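Local coordinates for protein carbohydrate kinase, FGGY (Rhodospirillum rubrum, PDB 3IFR) that probably phosphorylates D-xylulose, and belongs to the FGGY family of carbohydrate kinases, at residues A336-L341 with W376-E381. Residues are numbered along the deposited sequence; the frame is centred on the assembly and turned at random.
Sequences AGADGL and WRALLE
G337 offers its backbone N-H to the carboxylate of E381, a worked example of how a buried glutamate on a helix can tie down an irregular loop. The bond from G337 N to E381 OE2 is 2.8 Å long and nearly straight (170° at the hydrogen); it meets the oxygen on its syn side, close to the carboxylate plane. E381 keeps CG beside its backbone N (chi1 -70°) and is extended beyond it, which carries the carboxylate out to the loop. The same OE2 takes a second bond, from R377 NE one helical turn earlier, at 2.8 Å, but this donor stands well above the carboxylate plane and forms a salt bridge. Y478, on the C-terminal helix 475-496, joins both side chains through its hydroxyl, bonding OE2 and R377 NH2. E381 OE1 accepts from a water (2.6 Å) that also donates to L341 O, so the carboxylate is tied to G337 directly and to L341 through one water.

With CG trans to the main-chain N (chi1 177°), R377 runs extended to NE, which brings the guanidinium against the backbone of A336: A336 N lies over one face, while R377 NH2 comes within 3.5 Å of A336 CA. NH1 is held by the carbonyl O of A331 near the C-terminal end of helix 322-332. Alongside these polar groups the contact turns apolar. L341 CD1 lies 3.8 Å from A378 CB, while A338 CB is farther off, 4.5 Å from A378 CB.

Putting an alanine at E381 would probably leave G337 N without its acceptor and R377 without its opposite charge. Because one oxygen gathers an amide, a guanidinium and a phenol, the buried glutamate is likely to stay ionised, fastening the loop before strand 342-344 to helix 372-397 in the C-terminal FGGY domain.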
# COMPACT_ATOMS: atom_id res chain seq x y z
N ALA A 336 11.30 -29.13 -5.34
CA ALA A 336 10.66 -28.06 -6.10
C ALA A 336 9.54 -28.61 -6.96
O ALA A 336 9.75 -29.57 -7.67
CB ALA A 336 11.71 -27.38 -6.99
N GLY A 337 8.36 -27.99 -6.93
CA GLY A 337 7.22 -28.46 -7.71
C GLY A 337 6.35 -29.41 -6.91
O GLY A 337 5.24 -29.76 -7.32
N ALA A 338 6.84 -29.83 -5.75
CA ALA A 338 6.08 -30.68 -4.82
C ALA A 338 5.48 -31.94 -5.42
O ALA A 338 4.44 -32.39 -5.00
CB ALA A 338 5.01 -29.88 -4.14
N ASP A 339 6.15 -32.54 -6.40
CA ASP A 339 5.75 -33.86 -6.89
C ASP A 339 4.40 -33.80 -7.58
O ASP A 339 3.55 -34.65 -7.36
CB ASP A 339 5.71 -34.88 -5.73
CG ASP A 339 7.09 -35.43 -5.37
OD1 ASP A 339 7.70 -36.13 -6.22
OD2 ASP A 339 7.59 -35.17 -4.25
N GLY A 340 4.20 -32.76 -8.39
CA GLY A 340 3.01 -32.68 -9.22
C GLY A 340 1.82 -31.99 -8.59
O GLY A 340 0.76 -31.90 -9.20
N LEU A 341 1.99 -31.48 -7.38
CA LEU A 341 0.98 -30.65 -6.74
C LEU A 341 0.92 -29.33 -7.49
O LEU A 341 1.97 -28.81 -7.89
CB LEU A 341 1.34 -30.38 -5.29
CG LEU A 341 0.82 -31.38 -4.26
CD1 LEU A 341 0.95 -30.86 -2.84
CD2 LEU A 341 -0.62 -31.59 -4.55
N TRP A 376 2.19 -27.60 2.14
CA TRP A 376 2.79 -26.33 2.51
C TRP A 376 3.63 -25.75 1.36
O TRP A 376 3.53 -24.56 1.02
CB TRP A 376 3.67 -26.53 3.73
CG TRP A 376 4.17 -25.26 4.33
CD1 TRP A 376 5.45 -24.85 4.38
CD2 TRP A 376 3.38 -24.24 4.97
NE1 TRP A 376 5.53 -23.64 5.03
CE2 TRP A 376 4.28 -23.24 5.40
CE3 TRP A 376 2.02 -24.08 5.22
CZ2 TRP A 376 3.85 -22.08 6.05
CZ3 TRP A 376 1.59 -22.93 5.87
CH2 TRP A 376 2.50 -21.95 6.28
N ARG A 377 4.42 -26.62 0.75
CA ARG A 377 5.30 -26.20 -0.32
C ARG A 377 4.53 -25.68 -1.51
O ARG A 377 4.82 -24.61 -2.05
CB ARG A 377 6.20 -27.35 -0.77
CG ARG A 377 7.07 -26.94 -1.95
CD ARG A 377 8.37 -27.67 -1.95
NE ARG A 377 9.30 -26.98 -2.82
CZ ARG A 377 10.51 -26.57 -2.46
NH1 ARG A 377 10.96 -26.78 -1.22
NH2 ARG A 377 11.27 -25.95 -3.35
N ALA A 378 3.51 -26.44 -1.90
CA ALA A 378 2.70 -26.10 -3.04
C ALA A 378 2.11 -24.72 -2.81
O ALA A 378 2.05 -23.93 -3.74
CB ALA A 378 1.59 -27.11 -3.22
N LEU A 379 1.69 -24.43 -1.59
CA LEU A 379 1.13 -23.11 -1.31
C LEU A 379 2.23 -22.06 -1.41
O LEU A 379 2.01 -20.99 -1.98
CB LEU A 379 0.46 -23.00 0.07
CG LEU A 379 -0.05 -21.56 0.28
CD1 LEU A 379 -0.90 -21.12 -0.91
CD2 LEU A 379 -0.79 -21.28 1.61
N LEU A 380 3.40 -22.38 -0.84
CA LEU A 380 4.52 -21.46 -0.90
C LEU A 380 4.84 -21.11 -2.36
O LEU A 380 5.03 -19.95 -2.71
CB LEU A 380 5.75 -22.04 -0.24
CG LEU A 380 5.72 -22.12 1.28
CD1 LEU A 380 7.12 -22.32 1.87
CD2 LEU A 380 5.07 -20.89 1.83
N GLU A 381 4.86 -22.14 -3.20
CA GLU A 381 5.25 -22.00 -4.57
C GLU A 381 4.17 -21.26 -5.34
O GLU A 381 4.47 -20.39 -6.17
CB GLU A 381 5.48 -23.37 -5.17
CG GLU A 381 6.73 -24.05 -4.60
CD GLU A 381 6.97 -25.41 -5.17
OE1 GLU A 381 5.99 -25.98 -5.74
OE2 GLU A 381 8.13 -25.91 -5.09
O HOH W 1 3.57 -26.80 -6.30